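Local atomic coordinates of beta-glucosidase (Chaetomella raphigera, PDB entry 6JXG), a protein that probably hydrolyses terminal, non-reducing beta-D-glucosyl residues with release of beta-D-glucose, as a secreted enzyme of cellulose degradation. Residues 370-375 / 388-393; 55-58 / 64-67; 395-400 / 413-418; 502-507 / 513-518. One frame throughout, in Å; residues are numbered along the deposited sequence.

Contact 1 of 4, residues 370-375 / 388-393; sequences SDRGCD and ADFPYL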
loop_
_atom_site.group_PDB
_atom_site.type_symbol
_atom_site.label_atom_id
_atom_site.label_comp_id
_atom_site.label_asym_id
_atom_site.label_seq_id
_atom_site.Cartn_x
_atom_site.Cartn_y
_atom_site.Cartn_z
ATOM N N SER A 370 -1.657 3.532 -22.067
ATOM C CA SER A 370 -2.656 2.632 -21.547
ATOM C C SER A 370 -2.217 2.108 -20.170
ATOM O O SER A 370 -1.062 1.668 -19.986
ATOM C CB SER A 370 -2.813 1.478 -22.530
ATOM O OG SER A 370 -3.711 0.533 -22.035
ATOM N N ASP A 371 -3.104 2.171 -19.186
ATOM C CA ASP A 371 -2.788 1.706 -17.831
ATOM C C ASP A 371 -1.501 2.322 -17.254
ATOM O O ASP A 371 -0.882 1.752 -16.403
ATOM C CB ASP A 371 -2.715 0.175 -17.771
ATOM C CG ASP A 371 -4.030 -0.502 -18.153
ATOM O OD1 ASP A 371 -5.093 0.094 -17.924
ATOM O OD2 ASP A 371 -3.980 -1.666 -18.593
ATOM N N ARG A 372 -1.168 3.533 -17.699
ATOM C CA ARG A 372 0.038 4.322 -17.276
ATOM C C ARG A 372 1.332 3.556 -17.584
ATOM O O ARG A 372 2.363 3.750 -16.904
ATOM C CB ARG A 372 -0.007 4.726 -15.798
ATOM C CG ARG A 372 -1.384 5.169 -15.309
ATOM C CD ARG A 372 -1.714 6.558 -15.845
ATOM N NE ARG A 372 -2.236 6.537 -17.219
ATOM C CZ ARG A 372 -3.486 6.372 -17.569
ATOM N NH1 ARG A 372 -3.790 6.386 -18.856
ATOM N NH2 ARG A 372 -4.452 6.265 -16.680
ATOM N N GLY A 373 1.293 2.767 -18.654
ATOM C CA GLY A 373 2.415 1.915 -19.073
ATOM C C GLY A 373 3.500 2.648 -19.827
ATOM O O GLY A 373 3.938 2.227 -20.900
ATOM N N CYS A 374 4.016 3.697 -19.240
ATOM C CA CYS A 374 5.247 4.300 -19.670
ATOM C C CYS A 374 5.791 5.153 -18.515
ATOM O O CYS A 374 5.018 5.560 -17.595
ATOM C CB CYS A 374 4.974 5.212 -20.909
ATOM S SG CYS A 374 4.043 6.728 -20.595
ATOM N N ASP A 375 7.069 5.565 -18.631
ATOM C CA ASP A 375 7.674 6.520 -17.682
ATOM C C ASP A 375 8.137 7.734 -18.483
ATOM O O ASP A 375 9.329 7.915 -18.721
ATOM C CB ASP A 375 8.834 5.858 -16.950
ATOM C CG ASP A 375 9.497 6.762 -15.903
ATOM O OD1 ASP A 375 8.884 7.727 -15.483
ATOM O OD2 ASP A 375 10.686 6.530 -15.564
ATOM N N ALA A 388 -5.665 4.846 -12.395
ATOM C CA ALA A 388 -6.835 5.697 -12.669
ATOM C C ALA A 388 -6.386 6.700 -13.726
ATOM O O ALA A 388 -5.194 6.882 -13.887
ATOM C CB ALA A 388 -7.293 6.441 -11.461
ATOM N N ASP A 389 -7.368 7.326 -14.373
ATOM C CA ASP A 389 -7.116 8.396 -15.362
ATOM C C ASP A 389 -7.006 9.664 -14.538
ATOM O O ASP A 389 -7.808 9.861 -13.636
ATOM C CB ASP A 389 -8.231 8.477 -16.364
ATOM C CG ASP A 389 -8.136 7.391 -17.447
ATOM O OD1 ASP A 389 -7.341 6.422 -17.337
ATOM O OD2 ASP A 389 -8.872 7.566 -18.440
ATOM N N PHE A 390 -5.934 10.437 -14.730
ATOM C CA PHE A 390 -5.787 11.683 -14.034
ATOM C C PHE A 390 -6.831 12.666 -14.546
ATOM O O PHE A 390 -6.967 12.800 -15.773
ATOM C CB PHE A 390 -4.432 12.324 -14.324
ATOM C CG PHE A 390 -3.243 11.540 -13.819
ATOM C CD1 PHE A 390 -2.851 11.666 -12.537
ATOM C CD2 PHE A 390 -2.507 10.711 -14.678
ATOM C CE1 PHE A 390 -1.720 11.014 -12.064
ATOM C CE2 PHE A 390 -1.384 10.056 -14.233
ATOM C CZ PHE A 390 -1.001 10.193 -12.916
ATOM N N PRO A 391 -7.564 13.349 -13.635
ATOM C CA PRO A 391 -8.408 14.472 -14.125
ATOM C C PRO A 391 -7.547 15.684 -14.525
ATOM O O PRO A 391 -7.991 16.522 -15.287
ATOM C CB PRO A 391 -9.294 14.839 -12.922
ATOM C CG PRO A 391 -8.547 14.320 -11.735
ATOM C CD PRO A 391 -7.640 13.194 -12.182
ATOM N N TYR A 392 -6.327 15.718 -14.032
ATOM C CA TYR A 392 -5.302 16.743 -14.322
ATOM C C TYR A 392 -4.079 16.194 -13.583
ATOM O O TYR A 392 -4.208 15.252 -12.794
ATOM C CB TYR A 392 -5.713 18.121 -13.771
ATOM C CG TYR A 392 -5.921 18.186 -12.296
ATOM C CD1 TYR A 392 -4.858 18.405 -11.418
ATOM C CD2 TYR A 392 -7.184 17.992 -11.734
ATOM C CE1 TYR A 392 -5.035 18.421 -10.051
ATOM C CE2 TYR A 392 -7.372 18.036 -10.355
ATOM C CZ TYR A 392 -6.272 18.218 -9.510
ATOM O OH TYR A 392 -6.460 18.252 -8.110
ATOM N N LEU A 393 -2.896 16.680 -13.889
ATOM C CA LEU A 393 -1.705 16.269 -13.102
ATOM C C LEU A 393 -0.876 17.524 -12.936
ATOM O O LEU A 393 -0.396 18.082 -13.941
ATOM C CB LEU A 393 -0.916 15.164 -13.814
ATOM C CG LEU A 393 0.455 14.826 -13.184
ATOM C CD1 LEU A 393 0.278 14.401 -11.742
ATOM C CD2 LEU A 393 1.164 13.760 -14.001
HETATM O O HOH W 1 -6.464 5.805 -20.015
#
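Arg372 meets residues 388-390 where two irregular pieces of one long loop come together; this loop joins strand 351-355 to helix 396-406 in the C-terminal domain of the glycosyl hydrolase family 3 enzyme. Residues 370-373 curl tightly before the chain straightens at Cys374: Asp371 and Arg372 both have positive phi, Gly373 N returns to Ser370 O at 2.9 Å, and Gly373 is the centre of an inverse gamma turn. Segment 388-393 is largely extended, with neither helix nor strand. The Arg372 side chain, bent at chi2 (-74°) and chi3 (82°), folds across to it, and its NH2 carries both direct bonds. One goes to Ala388 O at 3.0 Å, with the donor above the carbonyl plane; the other is a salt bridge to Asp389 OD1, also at 3.0 Å from NH2, with a straighter N-H...O angle of 163°. The carboxylate is met from above its own plane, while its oxygen lies near the guanidinium plane. Asp389 OD2 is meanwhile held by Gln67 NE2, so the carboxylate is gripped at both oxygens. The aliphatic part of the arginine packs too, Arg372 CD lying 3.9 Å from Phe390 CE2, and Leu393 CD2 lies over one face of that ring, toward its rim. A leucine in place of Arg372 would probably leave Ala388 O without its NH2 donor and the Asp389 carboxylate without its positive mate. A water closes the group on one side, accepting from Arg372 NH1 at 3.0 Å and donating to Asp389 OD1 at 2.9 Å.

Contact 2 of 4, residues 55-58 / 64-67; sequences CYQD and RFVQ
Arg64 pairs with Asp58 through both backbone and side chain, closing the loop that leaves strand 55-57 in the barrel-like N-terminal domain. Its N donates to Asp58 O at 2.8 Å in a nearly straight bond (178°). The extended side chain then runs beside Asp58, pointing the same way: Arg64 CD lies 3.5 Å from Asp58 CB, and NH1 forms a salt bridge to Asp58 OD2 at 3.0 Å, reaching that oxygen on its anti side. Arg64 O, in turn, accepts from Gln57 NE2 at 2.9 Å, in the plane of the glutamine amide; NE2 also donates to Ser308 OG, and Val40 N bonds OE1. Phe65 follows with its ring edge toward Gln57 NE2 and its CZ over one face of the Arg64 guanidinium, toward its rim. Val66 adds a looser touch, its CG2 4.4 Å from Gln57 NE2. An alanine in place of Arg64 would probably leave Asp58 OD2 and Asp371, which receives NH2, without their positive partner. Two acids thus share one guanidinium, its rotation fixed from both sides, so that a charged tie joins the loop after strand 55-57 to the C-terminal domain.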
loop_
_atom_site.group_PDB
_atom_site.type_symbol
_atom_site.label_atom_id
_atom_site.label_comp_id
_atom_site.label_asym_id
_atom_site.label_seq_id
_atom_site.Cartn_x
_atom_site.Cartn_y
_atom_site.Cartn_z
ATOM N N CYS A 55 -21.049 -4.829 -8.787
ATOM C CA CYS A 55 -20.033 -4.139 -9.592
ATOM C C CYS A 55 -18.717 -4.176 -8.789
ATOM O O CYS A 55 -18.668 -3.656 -7.646
ATOM C CB CYS A 55 -20.461 -2.697 -9.863
ATOM S SG CYS A 55 -19.157 -1.655 -10.637
ATOM N N TYR A 56 -17.703 -4.816 -9.399
ATOM C CA TYR A 56 -16.360 -4.900 -8.826
ATOM C C TYR A 56 -15.458 -4.031 -9.699
ATOM O O TYR A 56 -15.364 -4.270 -10.942
ATOM C CB TYR A 56 -15.874 -6.345 -8.904
ATOM C CG TYR A 56 -16.597 -7.374 -8.042
ATOM C CD1 TYR A 56 -15.989 -7.938 -6.914
ATOM C CD2 TYR A 56 -17.819 -7.841 -8.391
ATOM C CE1 TYR A 56 -16.630 -8.867 -6.179
ATOM C CE2 TYR A 56 -18.495 -8.768 -7.637
ATOM C CZ TYR A 56 -17.888 -9.303 -6.528
ATOM O OH TYR A 56 -18.565 -10.253 -5.809
ATOM N N GLN A 57 -14.808 -3.053 -9.082
ATOM C CA GLN A 57 -14.044 -2.080 -9.832
ATOM C C GLN A 57 -12.637 -1.854 -9.205
ATOM O O GLN A 57 -12.499 -1.658 -7.999
ATOM C CB GLN A 57 -14.786 -0.749 -9.987
ATOM C CG GLN A 57 -14.192 0.163 -11.057
ATOM C CD GLN A 57 -14.551 -0.310 -12.464
ATOM O OE1 GLN A 57 -15.333 -1.268 -12.654
ATOM N NE2 GLN A 57 -14.003 0.373 -13.471
ATOM N N ASP A 58 -11.632 -1.838 -10.073
ATOM C CA ASP A 58 -10.261 -1.385 -9.672
ATOM C C ASP A 58 -10.297 0.155 -9.408
ATOM O O ASP A 58 -11.248 0.878 -9.829
ATOM C CB ASP A 58 -9.269 -1.650 -10.785
ATOM C CG ASP A 58 -8.857 -3.096 -10.925
ATOM O OD1 ASP A 58 -8.671 -3.703 -9.874
ATOM O OD2 ASP A 58 -8.724 -3.597 -12.083
ATOM N N ARG A 64 -10.615 3.062 -11.474
ATOM C CA ARG A 64 -10.041 2.794 -12.784
ATOM C C ARG A 64 -11.102 2.999 -13.925
ATOM O O ARG A 64 -12.296 2.758 -13.732
ATOM C CB ARG A 64 -9.517 1.382 -12.800
ATOM C CG ARG A 64 -8.600 1.054 -13.977
ATOM C CD ARG A 64 -8.205 -0.434 -13.859
ATOM N NE ARG A 64 -7.417 -0.767 -15.034
ATOM C CZ ARG A 64 -7.182 -2.025 -15.470
ATOM N NH1 ARG A 64 -7.657 -3.095 -14.844
ATOM N NH2 ARG A 64 -6.472 -2.166 -16.576
ATOM N N PHE A 65 -10.623 3.533 -15.038
ATOM C CA PHE A 65 -11.332 3.728 -16.333
ATOM C C PHE A 65 -12.282 4.952 -16.328
ATOM O O PHE A 65 -12.360 5.700 -17.314
ATOM C CB PHE A 65 -12.083 2.451 -16.814
ATOM C CG PHE A 65 -11.191 1.248 -17.062
ATOM C CD1 PHE A 65 -10.228 1.267 -18.063
ATOM C CD2 PHE A 65 -11.336 0.077 -16.362
ATOM C CE1 PHE A 65 -9.418 0.177 -18.330
ATOM C CE2 PHE A 65 -10.521 -1.035 -16.662
ATOM C CZ PHE A 65 -9.576 -0.974 -17.646
ATOM N N VAL A 66 -13.052 5.124 -15.276
ATOM C CA VAL A 66 -14.087 6.149 -15.227
ATOM C C VAL A 66 -13.508 7.570 -15.193
ATOM O O VAL A 66 -12.522 7.861 -14.500
ATOM C CB VAL A 66 -14.974 5.906 -13.997
ATOM C CG1 VAL A 66 -16.116 6.886 -13.910
ATOM C CG2 VAL A 66 -15.506 4.503 -14.004
ATOM N N GLN A 67 -14.121 8.474 -15.962
ATOM C CA GLN A 67 -13.694 9.824 -15.998
ATOM C C GLN A 67 -14.258 10.606 -14.788
ATOM O O GLN A 67 -15.222 10.148 -14.092
ATOM C CB GLN A 67 -14.070 10.494 -17.327
ATOM C CG GLN A 67 -13.571 9.818 -18.560
ATOM C CD GLN A 67 -12.083 9.631 -18.478
ATOM O OE1 GLN A 67 -11.383 10.599 -18.320
ATOM N NE2 GLN A 67 -11.593 8.379 -18.496
#

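Contact 3 of 4, residues 395-400 / 413-418; sequences APLDAI and LSTTDS
Leu397 overlaps the tip of Leu413, bringing the first turn of helix 396-406 against the end of strand 410-414. The two belong to a beta-alpha-beta unit: strand 351-355, then the helix, then strand 410-414, which lies parallel beside the first at the edge of the six-stranded sheet in the C-terminal domain. Both methyls of Leu397 take part, CD1 at 3.9 Å and CD2 at 4.1 Å from the same Leu413 CD2. With CG anti to the backbone N (chi1 -178°), the helix leucine reaches out toward the strand; Leu413, its CG anti to the carbonyl carbon, presents CD2, and the two cross obliquely. A looser touch of Leu397 CD2 on Thr415 CG2, 4.4 Å away, extends the patch beyond the strand end. Contact across the segments is wholly apolar and lies near the surface, Leu413 being exposed, while Ile360 also touches Leu397. On the helix side, Ala395 at the N-cap has only a methyl, which cannot cap, but its own N donates to Asp398 OD2 at 3.0 Å, just the backbone half of a capping box. Past the strand, an ST turn leads to the next helix: Thr416 OG1 accepts from Ser418 N at 3.1 Å.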
loop_
_atom_site.group_PDB
_atom_site.type_symbol
_atom_site.label_atom_id
_atom_site.label_comp_id
_atom_site.label_asym_id
_atom_site.label_seq_id
_atom_site.Cartn_x
_atom_site.Cartn_y
_atom_site.Cartn_z
ATOM N N ALA A 395 2.309 19.002 -12.569
ATOM C CA ALA A 395 3.718 18.681 -12.662
ATOM C C ALA A 395 4.564 19.646 -11.840
ATOM O O ALA A 395 4.143 20.745 -11.569
ATOM C CB ALA A 395 4.171 18.708 -14.100
ATOM N N PRO A 396 5.790 19.248 -11.487
ATOM C CA PRO A 396 6.614 20.186 -10.684
ATOM C C PRO A 396 6.707 21.601 -11.292
ATOM O O PRO A 396 6.554 22.598 -10.600
ATOM C CB PRO A 396 7.978 19.520 -10.694
ATOM C CG PRO A 396 7.659 18.059 -10.685
ATOM C CD PRO A 396 6.435 17.946 -11.637
ATOM N N LEU A 397 6.983 21.686 -12.596
ATOM C CA LEU A 397 7.122 23.006 -13.226
ATOM C C LEU A 397 5.820 23.836 -13.215
ATOM O O LEU A 397 5.855 25.090 -13.100
ATOM C CB LEU A 397 7.704 22.851 -14.654
ATOM C CG LEU A 397 7.940 24.179 -15.379
ATOM C CD1 LEU A 397 9.022 24.943 -14.600
ATOM C CD2 LEU A 397 8.318 23.948 -16.814
ATOM N N ASP A 398 4.660 23.159 -13.295
ATOM C CA ASP A 398 3.340 23.816 -13.169
ATOM C C ASP A 398 3.276 24.567 -11.877
ATOM O O ASP A 398 2.784 25.680 -11.800
ATOM C CB ASP A 398 2.183 22.765 -13.228
ATOM C CG ASP A 398 2.098 22.028 -14.564
ATOM O OD1 ASP A 398 2.774 22.472 -15.553
ATOM O OD2 ASP A 398 1.347 21.003 -14.634
ATOM N N ALA A 399 3.679 23.923 -10.774
ATOM C CA ALA A 399 3.627 24.543 -9.448
ATOM C C ALA A 399 4.772 25.540 -9.214
ATOM O O ALA A 399 4.595 26.533 -8.559
ATOM C CB ALA A 399 3.678 23.497 -8.365
ATOM N N ILE A 400 5.951 25.245 -9.700
ATOM C CA ILE A 400 7.084 26.109 -9.412
ATOM C C ILE A 400 7.030 27.461 -10.157
ATOM O O ILE A 400 7.306 28.495 -9.565
ATOM C CB ILE A 400 8.384 25.376 -9.761
ATOM C CG1 ILE A 400 8.605 24.229 -8.749
ATOM C CG2 ILE A 400 9.565 26.348 -9.898
ATOM C CD1 ILE A 400 9.664 23.266 -9.227
ATOM N N LEU A 413 15.037 26.406 -18.527
ATOM C CA LEU A 413 14.351 25.140 -18.723
ATOM C C LEU A 413 15.141 24.177 -19.571
ATOM O O LEU A 413 15.613 24.510 -20.680
ATOM C CB LEU A 413 12.977 25.400 -19.317
ATOM C CG LEU A 413 12.051 26.344 -18.547
ATOM C CD1 LEU A 413 10.706 26.451 -19.228
ATOM C CD2 LEU A 413 11.902 25.850 -17.113
ATOM N N SER A 414 15.344 22.983 -19.040
ATOM C CA SER A 414 15.792 21.867 -19.826
ATOM C C SER A 414 14.978 20.563 -19.503
ATOM O O SER A 414 15.480 19.637 -18.914
ATOM C CB SER A 414 17.276 21.621 -19.624
ATOM O OG SER A 414 17.701 20.709 -20.561
ATOM N N THR A 415 13.745 20.517 -19.990
ATOM C CA THR A 415 12.756 19.494 -19.587
ATOM C C THR A 415 12.746 18.226 -20.429
ATOM O O THR A 415 11.715 17.624 -20.662
ATOM C CB THR A 415 11.396 20.169 -19.554
ATOM O OG1 THR A 415 11.140 20.757 -20.811
ATOM C CG2 THR A 415 11.395 21.271 -18.570
ATOM N N THR A 416 13.926 17.818 -20.876
ATOM C CA THR A 416 14.192 16.526 -21.462
ATOM C C THR A 416 15.280 15.930 -20.589
ATOM O O THR A 416 15.758 16.565 -19.648
ATOM C CB THR A 416 14.700 16.590 -22.910
ATOM O OG1 THR A 416 16.073 17.022 -22.948
ATOM C CG2 THR A 416 13.921 17.484 -23.720
ATOM N N ASP A 417 15.668 14.711 -20.912
ATOM C CA ASP A 417 16.720 14.034 -20.226
ATOM C C ASP A 417 18.066 14.125 -20.967
ATOM O O ASP A 417 19.019 13.328 -20.686
ATOM C CB ASP A 417 16.351 12.597 -20.016
ATOM C CG ASP A 417 15.201 12.433 -18.984
ATOM O OD1 ASP A 417 14.909 13.324 -18.173
ATOM O OD2 ASP A 417 14.637 11.380 -19.016
ATOM N N SER A 418 18.167 15.055 -21.905
ATOM C CA SER A 418 19.493 15.272 -22.587
ATOM C C SER A 418 20.562 15.750 -21.583
ATOM O O SER A 418 20.348 16.750 -20.902
ATOM C CB SER A 418 19.381 16.366 -23.625
ATOM O OG SER A 418 20.708 16.741 -24.011
#

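Contact 4 of 4, residues 502-507 / 513-518; sequences VWAGVS and NGLADI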
loop_
_atom_site.group_PDB
_atom_site.type_symbol
_atom_site.label_atom_id
_atom_site.label_comp_id
_atom_site.label_asym_id
_atom_site.label_seq_id
_atom_site.Cartn_x
_atom_site.Cartn_y
_atom_site.Cartn_z
ATOM N N VAL A 502 15.441 15.180 -2.456
ATOM C CA VAL A 502 14.043 15.071 -2.057
ATOM C C VAL A 502 13.438 13.803 -2.630
ATOM O O VAL A 502 13.329 13.683 -3.829
ATOM C CB VAL A 502 13.292 16.269 -2.604
ATOM C CG1 VAL A 502 11.843 16.172 -2.215
ATOM C CG2 VAL A 502 14.029 17.569 -2.165
ATOM N N TRP A 503 13.115 12.830 -1.770
ATOM C CA TRP A 503 12.481 11.586 -2.173
ATOM C C TRP A 503 10.966 11.862 -2.193
ATOM O O TRP A 503 10.251 11.742 -1.169
ATOM C CB TRP A 503 12.880 10.505 -1.185
ATOM C CG TRP A 503 12.527 9.189 -1.541
ATOM C CD1 TRP A 503 11.442 8.507 -1.073
ATOM C CD2 TRP A 503 13.263 8.297 -2.378
ATOM N NE1 TRP A 503 11.423 7.261 -1.628
ATOM C CE2 TRP A 503 12.545 7.084 -2.417
ATOM C CE3 TRP A 503 14.435 8.400 -3.107
ATOM C CZ2 TRP A 503 12.939 6.026 -3.176
ATOM C CZ3 TRP A 503 14.828 7.338 -3.888
ATOM C CH2 TRP A 503 14.094 6.165 -3.914
ATOM N N ALA A 504 10.474 12.226 -3.363
ATOM C CA ALA A 504 9.116 12.790 -3.462
ATOM C C ALA A 504 8.055 11.723 -3.698
ATOM O O ALA A 504 6.857 12.003 -3.587
ATOM C CB ALA A 504 9.090 13.773 -4.617
ATOM N N GLY A 505 8.498 10.509 -4.062
ATOM C CA GLY A 505 7.617 9.365 -4.279
ATOM C C GLY A 505 6.765 9.449 -5.519
ATOM O O GLY A 505 7.164 10.085 -6.492
ATOM N N VAL A 506 5.560 8.864 -5.455
ATOM C CA VAL A 506 4.658 8.716 -6.577
ATOM C C VAL A 506 3.257 8.984 -6.033
ATOM O O VAL A 506 2.676 8.194 -5.306
ATOM C CB VAL A 506 4.794 7.362 -7.304
ATOM C CG1 VAL A 506 6.067 7.362 -8.136
ATOM C CG2 VAL A 506 4.950 6.218 -6.314
ATOM N N SER A 507 2.799 10.185 -6.329
ATOM C CA SER A 507 1.828 10.875 -5.473
ATOM C C SER A 507 0.570 11.408 -6.141
ATOM O O SER A 507 -0.155 12.196 -5.544
ATOM C CB SER A 507 2.533 11.993 -4.630
ATOM O OG SER A 507 3.058 13.066 -5.402
ATOM N N ASN A 513 2.005 20.107 -6.627
ATOM C CA ASN A 513 1.619 21.007 -5.499
ATOM C C ASN A 513 2.203 20.586 -4.149
ATOM O O ASN A 513 2.814 21.410 -3.395
ATOM C CB ASN A 513 0.107 21.191 -5.417
ATOM C CG ASN A 513 -0.396 22.163 -6.470
ATOM O OD1 ASN A 513 0.333 23.070 -6.881
ATOM N ND2 ASN A 513 -1.633 22.025 -6.851
ATOM N N GLY A 514 2.153 19.287 -3.878
ATOM C CA GLY A 514 2.725 18.833 -2.675
ATOM C C GLY A 514 4.218 19.103 -2.658
ATOM O O GLY A 514 4.780 19.575 -1.667
ATOM N N LEU A 515 4.890 18.852 -3.762
ATOM C CA LEU A 515 6.329 19.106 -3.847
ATOM C C LEU A 515 6.695 20.561 -3.598
ATOM O O LEU A 515 7.653 20.853 -2.860
ATOM C CB LEU A 515 6.830 18.695 -5.231
ATOM C CG LEU A 515 8.272 19.036 -5.512
ATOM C CD1 LEU A 515 9.113 18.101 -4.608
ATOM C CD2 LEU A 515 8.709 18.940 -7.002
ATOM N N ALA A 516 5.989 21.482 -4.262
ATOM C CA ALA A 516 6.256 22.920 -4.031
ATOM C C ALA A 516 5.967 23.373 -2.633
ATOM O O ALA A 516 6.648 24.257 -2.112
ATOM C CB ALA A 516 5.461 23.774 -4.990
ATOM N N ASP A 517 4.973 22.776 -1.999
ATOM C CA ASP A 517 4.627 23.095 -0.596
ATOM C C ASP A 517 5.881 22.869 0.270
ATOM O O ASP A 517 6.099 23.567 1.277
ATOM C CB ASP A 517 3.515 22.196 -0.015
ATOM C CG ASP A 517 2.122 22.505 -0.566
ATOM O OD1 ASP A 517 1.917 23.572 -1.179
ATOM O OD2 ASP A 517 1.205 21.672 -0.375
ATOM N N ILE A 518 6.671 21.872 -0.097
ATOM C CA ILE A 518 7.934 21.588 0.630
ATOM C C ILE A 518 9.119 22.402 0.097
ATOM O O ILE A 518 9.886 23.009 0.884
ATOM C CB ILE A 518 8.231 20.054 0.638
ATOM C CG1 ILE A 518 7.331 19.387 1.692
ATOM C CG2 ILE A 518 9.695 19.706 0.924
ATOM C CD1 ILE A 518 6.186 18.750 1.057
#
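Strand 498-503 and helix 511-519, consecutive elements of the alpha/beta C-terminal domain, pack together here after a short loop turns the chain back. The helix lays Leu515 over the strand end, where Ala504 and Leu515 CA atoms are 6.9 Å apart. One methyl does the touching: Leu515 CD1 sits 4.1 Å from Val502 CG1 and 4.3 Å from Ala504 CB, bridging the strand residue and the one just after its end, whose CB atoms face the same way. CG of Leu515 stands anti to its backbone N (chi1 174°), which carries the branch off the helix and over toward the sheet. Val502 presents CG1 likewise from the anti position (chi1 180°). The other methyl, Leu515 CD2, turns to Pro396 on helix 396-406, so the leucine fills the angle between the strand and that helix. Between Val502 and Ala504, Trp503 goes to the other side of the strand, its NE1 bonded to Tyr531 OH. Beyond, Val506 O accepts from Thr74 OG1. The contact is entirely apolar and buried, with a leucine from the helix set against a valine and an alanine at the strand's end, as is typical of helices covering the parallel core of an alpha/beta sandwich.

How the contacts relate
Along the chain contact 2 comes first, in the N-terminal domain range, followed by contacts 1, 3 and 4 in the C-terminal one. Contacts 1 and 2 have centres about 14 Å apart and meet directly through a salt bridge and a probable hydrogen bond, so the 370-393 loop is tied to the N-terminal domain. That loop then runs into helix 396-406. Contacts 3 and 4, centres also about 14 Å apart, serve one six-stranded sheet, and helices 396-406 and 511-519 touch through Ala399 and Ala516. Contact 2 remains about 17 Å from contact 3 at nearest atoms: it is linked to the C-terminal domain through contact 1, while contacts 3 and 4 pack helices on its sheet.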